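Local coordinates for protein 4-alpha-glucanotransferase (Aquifex aeolicus, PDB 1TZ7) that belongs to the amylomaltase (disproportionating enzyme) family of glucanotransferases, built round a (beta/alpha)8 barrel with inserted helices, at residues A[193-196]-A[197-201]; A[489-492]-A[493-497]. All blocks are in the same frame, centred on the assembly; numbering follows the deposited sequence.

Contact 1: residues A[193-196]-A[197-201]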
loop_
_atom_site.group_PDB
_atom_site.type_symbol
_atom_site.label_atom_id
_atom_site.label_comp_id
_atom_site.label_asym_id
_atom_site.label_seq_id
_atom_site.Cartn_x
_atom_site.Cartn_y
_atom_site.Cartn_z
ATOM N N GLY A 193 -10.555 -1.687 -29.287
ATOM C CA GLY A 193 -9.118 -1.494 -29.360
ATOM C C GLY A 193 -8.561 -0.844 -28.108
ATOM O O GLY A 193 -7.486 -1.207 -27.637
ATOM N N ARG A 194 -9.298 0.121 -27.571
ATOM C CA ARG A 194 -8.886 0.826 -26.359
ATOM C C ARG A 194 -9.027 -0.077 -25.131
ATOM O O ARG A 194 -8.210 -0.021 -24.208
ATOM C CB ARG A 194 -9.728 2.091 -26.171
ATOM C CG ARG A 194 -9.420 3.191 -27.169
ATOM C CD ARG A 194 -8.220 4.036 -26.800
ATOM N NE ARG A 194 -6.968 3.458 -27.290
ATOM C CZ ARG A 194 -5.800 3.531 -26.647
ATOM N NH1 ARG A 194 -5.709 4.158 -25.475
ATOM N NH2 ARG A 194 -4.718 2.974 -27.179
ATOM N N PHE A 195 -10.068 -0.903 -25.129
ATOM C CA PHE A 195 -10.283 -1.875 -24.064
ATOM C C PHE A 195 -9.059 -2.770 -23.925
ATOM O O PHE A 195 -8.551 -2.974 -22.826
ATOM C CB PHE A 195 -11.537 -2.718 -24.362
ATOM C CG PHE A 195 -11.659 -3.961 -23.512
ATOM C CD1 PHE A 195 -12.200 -3.897 -22.233
ATOM C CD2 PHE A 195 -11.247 -5.196 -24.001
ATOM C CE1 PHE A 195 -12.319 -5.040 -21.458
ATOM C CE2 PHE A 195 -11.365 -6.341 -23.226
ATOM C CZ PHE A 195 -11.899 -6.262 -21.957
ATOM N N TYR A 196 -8.579 -3.284 -25.051
ATOM C CA TYR A 196 -7.511 -4.274 -25.044
ATOM C C TYR A 196 -6.141 -3.646 -24.761
ATOM O O TYR A 196 -5.218 -4.337 -24.331
ATOM C CB TYR A 196 -7.480 -5.040 -26.370
ATOM C CG TYR A 196 -8.324 -6.296 -26.357
ATOM C CD1 TYR A 196 -7.935 -7.410 -25.620
ATOM C CD2 TYR A 196 -9.512 -6.367 -27.073
ATOM C CE1 TYR A 196 -8.706 -8.565 -25.599
ATOM C CE2 TYR A 196 -10.292 -7.519 -27.060
ATOM C CZ TYR A 196 -9.882 -8.613 -26.320
ATOM O OH TYR A 196 -10.646 -9.755 -26.302
ATOM N N PHE A 197 -6.010 -2.340 -25.002
ATOM C CA PHE A 197 -4.799 -1.621 -24.604
ATOM C C PHE A 197 -4.665 -1.630 -23.090
ATOM O O PHE A 197 -3.574 -1.788 -22.562
ATOM C CB PHE A 197 -4.815 -0.170 -25.112
ATOM C CG PHE A 197 -3.795 0.721 -24.433
ATOM C CD1 PHE A 197 -2.452 0.669 -24.800
ATOM C CD2 PHE A 197 -4.175 1.594 -23.417
ATOM C CE1 PHE A 197 -1.506 1.484 -24.170
ATOM C CE2 PHE A 197 -3.232 2.409 -22.786
ATOM C CZ PHE A 197 -1.898 2.350 -23.166
ATOM N N HIS A 198 -5.785 -1.460 -22.401
ATOM C CA HIS A 198 -5.777 -1.355 -20.950
ATOM C C HIS A 198 -5.606 -2.700 -20.264
ATOM O O HIS A 198 -5.044 -2.772 -19.176
ATOM C CB HIS A 198 -7.029 -0.638 -20.466
ATOM C CG HIS A 198 -7.030 0.814 -20.796
ATOM N ND1 HIS A 198 -6.051 1.672 -20.348
ATOM C CD2 HIS A 198 -7.858 1.556 -21.567
ATOM C CE1 HIS A 198 -6.285 2.884 -20.811
ATOM N NE2 HIS A 198 -7.376 2.842 -21.554
ATOM N N VAL A 199 -6.069 -3.775 -20.901
ATOM C CA VAL A 199 -5.767 -5.119 -20.390
ATOM C C VAL A 199 -4.296 -5.459 -20.653
ATOM O O VAL A 199 -3.649 -6.085 -19.833
ATOM C CB VAL A 199 -6.713 -6.250 -20.993
ATOM C CG1 VAL A 199 -8.083 -5.695 -21.341
ATOM C CG2 VAL A 199 -6.077 -6.916 -22.186
ATOM N N PHE A 200 -3.781 -5.015 -21.803
ATOM C CA PHE A 200 -2.365 -5.205 -22.149
ATOM C C PHE A 200 -1.450 -4.547 -21.118
ATOM O O PHE A 200 -0.437 -5.116 -20.733
ATOM C CB PHE A 200 -2.070 -4.633 -23.546
ATOM C CG PHE A 200 -0.597 -4.450 -23.834
ATOM C CD1 PHE A 200 0.194 -5.530 -24.201
ATOM C CD2 PHE A 200 -0.005 -3.192 -23.736
ATOM C CE1 PHE A 200 1.551 -5.362 -24.465
ATOM C CE2 PHE A 200 1.348 -3.022 -23.998
ATOM C CZ PHE A 200 2.124 -4.108 -24.363
ATOM N N VAL A 201 -1.816 -3.346 -20.676
ATOM C CA VAL A 201 -1.040 -2.636 -19.658
ATOM C C VAL A 201 -1.037 -3.423 -18.337
ATOM O O VAL A 201 -0.003 -3.561 -17.690
ATOM C CB VAL A 201 -1.597 -1.196 -19.412
ATOM C CG1 VAL A 201 -0.983 -0.581 -18.159
ATOM C CG2 VAL A 201 -1.331 -0.314 -20.619
#
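Phe-195 O takes two backbone N-H groups of the next turn: a sound bond from Val-199 N (3.2 Å), lying in the carbonyl plane, and a weak one from His-198 N. A methyl crowds the same oxygen, Val-199 CG1 standing 3.1 Å from Phe-195 O. The valine's chi1 of -30° lies off a staggered position, consistent with some strain where CG1 presses on the oxygen, and it turns CG1 onto the Phe-195 ring. There the methyl makes a CH-pi contact over one face, 4.0 Å from the Phe-195 centroid. Its sister CG2 lies alongside Tyr-196, 3.9 Å from CD1 of that ring, so Val-199 fills the groove between two aromatic side chains. At the ring's far end Tyr-196 OH hydrogen-bonds Glu-142.

On another side of the helix Arg-194 folds over Phe-197, three residues on. Bends at chi2 (-82°) and chi3 bring the guanidinium forward along the helix to lie nearly flat on the ring, the planes 26° apart and the centres of the guanidinium and the Phe-197 ring separated by 4.6 Å. The cation-pi contact is off-centre: NH1 sits 3.6 Å from Phe-197 CD2, while NH2 lies near CG and CB. A salt bridge from NH2 to Glu-129 would limit the group's rotation. NH1 has a long, weak ion pair with Glu-163, whose carboxylate also receives a weak hydrogen bond from His-198 NE2; His-198 CD2 closes to 3.1 Å from Arg-194 O. Helices 117-133, 138-147 and 149-165 all receive side chains of this turn. The arrangement is that of an alpha-helix starting within a helical cluster, with i to i+3 and i to i+4 side-chain pairs, before it leads to barrel strand 222-227.

Contact 2: residues A[489-492]-A[493-497]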
loop_
_atom_site.group_PDB
_atom_site.type_symbol
_atom_site.label_atom_id
_atom_site.label_comp_id
_atom_site.label_asym_id
_atom_site.label_seq_id
_atom_site.Cartn_x
_atom_site.Cartn_y
_atom_site.Cartn_z
ATOM N N GLN A 489 26.183 -0.852 0.689
ATOM C CA GLN A 489 27.312 -0.620 1.603
ATOM C C GLN A 489 26.907 -0.897 3.060
ATOM O O GLN A 489 27.758 -1.150 3.909
ATOM C CB GLN A 489 27.822 0.825 1.478
ATOM C CG GLN A 489 28.354 1.191 0.094
ATOM C CD GLN A 489 29.393 0.211 -0.414
ATOM O OE1 GLN A 489 30.426 0.006 0.224
ATOM N NE2 GLN A 489 29.124 -0.399 -1.566
ATOM N N LYS A 490 25.603 -0.848 3.330
ATOM C CA LYS A 490 25.082 -1.075 4.678
ATOM C C LYS A 490 24.996 -2.574 5.029
ATOM O O LYS A 490 24.563 -2.927 6.116
ATOM C CB LYS A 490 23.691 -0.440 4.823
ATOM C CG LYS A 490 23.652 1.066 4.554
ATOM C CD LYS A 490 24.325 1.849 5.667
ATOM C CE LYS A 490 24.214 3.344 5.435
ATOM N NZ LYS A 490 25.350 4.082 6.035
ATOM N N LYS A 491 25.414 -3.442 4.106
ATOM C CA LYS A 491 25.062 -4.858 4.188
ATOM C C LYS A 491 25.782 -5.575 5.340
ATOM O O LYS A 491 25.175 -6.366 6.049
ATOM C CB LYS A 491 25.306 -5.575 2.831
ATOM C CG LYS A 491 26.687 -6.218 2.658
ATOM C CD LYS A 491 26.619 -7.744 2.820
ATOM C CE LYS A 491 27.874 -8.422 2.275
ATOM N NZ LYS A 491 28.066 -9.785 2.845
ATOM N N GLU A 492 27.064 -5.281 5.532
ATOM C CA GLU A 492 27.856 -5.964 6.566
ATOM C C GLU A 492 27.390 -5.551 7.962
ATOM O O GLU A 492 27.352 -6.366 8.881
ATOM C CB GLU A 492 29.349 -5.656 6.398
ATOM C CG GLU A 492 30.255 -6.850 6.661
ATOM C CD GLU A 492 30.040 -7.979 5.665
ATOM O OE1 GLU A 492 29.445 -9.011 6.050
ATOM O OE2 GLU A 492 30.464 -7.832 4.499
ATOM N N PHE A 493 27.032 -4.283 8.104
ATOM C CA PHE A 493 26.560 -3.755 9.374
ATOM C C PHE A 493 25.213 -4.396 9.764
ATOM O O PHE A 493 25.063 -4.914 10.867
ATOM C CB PHE A 493 26.439 -2.218 9.292
ATOM C CG PHE A 493 25.438 -1.630 10.246
ATOM C CD1 PHE A 493 24.187 -1.210 9.791
ATOM C CD2 PHE A 493 25.743 -1.483 11.594
ATOM C CE1 PHE A 493 23.254 -0.660 10.670
ATOM C CE2 PHE A 493 24.815 -0.934 12.476
ATOM C CZ PHE A 493 23.568 -0.522 12.007
ATOM N N ILE A 494 24.251 -4.370 8.851
ATOM C CA ILE A 494 22.904 -4.842 9.166
ATOM C C ILE A 494 22.843 -6.380 9.240
ATOM O O ILE A 494 22.124 -6.935 10.058
ATOM C CB ILE A 494 21.872 -4.299 8.137
ATOM C CG1 ILE A 494 20.438 -4.517 8.647
ATOM C CG2 ILE A 494 22.045 -4.975 6.794
ATOM C CD1 ILE A 494 20.100 -3.740 9.914
ATOM N N LYS A 495 23.611 -7.052 8.388
ATOM C CA LYS A 495 23.711 -8.518 8.433
ATOM C C LYS A 495 24.170 -8.981 9.809
ATOM O O LYS A 495 23.581 -9.890 10.396
ATOM C CB LYS A 495 24.681 -9.028 7.359
ATOM C CG LYS A 495 24.793 -10.554 7.285
ATOM C CD LYS A 495 25.737 -10.992 6.161
ATOM C CE LYS A 495 25.827 -12.515 6.063
ATOM N NZ LYS A 495 27.092 -12.961 5.415
ATOM N N LYS A 496 25.222 -8.345 10.319
ATOM C CA LYS A 496 25.740 -8.649 11.651
ATOM C C LYS A 496 24.650 -8.491 12.711
ATOM O O LYS A 496 24.504 -9.329 13.589
ATOM C CB LYS A 496 26.918 -7.724 11.983
ATOM C CG LYS A 496 27.711 -8.144 13.213
ATOM C CD LYS A 496 29.200 -8.223 12.910
ATOM C CE LYS A 496 29.977 -8.748 14.097
ATOM N NZ LYS A 496 29.905 -10.233 14.202
ATOM N N LEU A 497 23.893 -7.407 12.618
ATOM C CA LEU A 497 22.854 -7.104 13.607
ATOM C C LEU A 497 21.751 -8.156 13.604
ATOM O O LEU A 497 21.312 -8.599 14.656
ATOM C CB LEU A 497 22.247 -5.724 13.336
ATOM C CG LEU A 497 22.576 -4.613 14.340
ATOM C CD1 LEU A 497 24.052 -4.572 14.665
ATOM C CD2 LEU A 497 22.111 -3.278 13.800
HETATM O O HOH W 1 28.113 -1.886 6.413
#
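Lys-495 N bonds to Lys-491 O at 2.9 Å, and Ile-494 N to Lys-490 O at 3.1 Å, in the opening turn of helix 491-500. The second bond runs nearly straight, and Ile-494 CG2 packs beside it at 3.3 Å from Lys-490 O. Lys-496 N continues the i to i+4 pattern by bonding to Glu-492 O. At the helix start a water bridges two backbone atoms too far apart to bond directly: it donates to Gln-489 O (2.6 Å) and accepts from Phe-493 N (3.1 Å), joining the preceding turn to the helix.

Along one flank lie three charged side chains. The carboxylate of Glu-492 is swung back by chi1 of -141° and a bend at chi2 of 64°, which brings OE2 to 3.5 Å from Lys-491 NZ in a salt bridge. Its other oxygen, OE1, comes 4.2 Å from CD of the extended Lys-495 chain. The two lysine ends are close neighbours, Lys-491 NZ and Lys-495 NZ being 4.2 Å apart, though Lys-495 also touches a crystal neighbour, which may affect its placing.

Farther out, Glu-55 of helix 44-56 makes a second salt bridge to Lys-491 NZ and touches the Lys-495 side chain, as does Glu-504, while Ile-494 packs on Cys-56 and Phe-58. Phe-493 meets Glu-439, and Leu-497 lodges against helix 437-447. With the carboxylates of Glu-55 and Glu-492 beside Lys-491 NZ, and Glu-504 near Lys-495, these acids would offset part of the repulsion between the two ammonium groups.

Overall arrangement
Contacts 1 and 2 lie far apart in one chain, their centres 44 Å and their nearest atoms about 32 Å from each other, without touching. Contact 1 comes first, at the start of helix 192-218; contact 2 follows nearly 300 residues later, at the start of the last helix, 491-500. They share no helix or strand. The helix of contact 1 starts in a cluster of helices and leads on to barrel strand 222-227; that of contact 2 packs on helix 44-56, which comes between strands 23-27 and 60-62 in the chain. The buried turn thus knits a cluster of added helices, whereas the surface turn sets the last helix against helices 44-56 and 437-447.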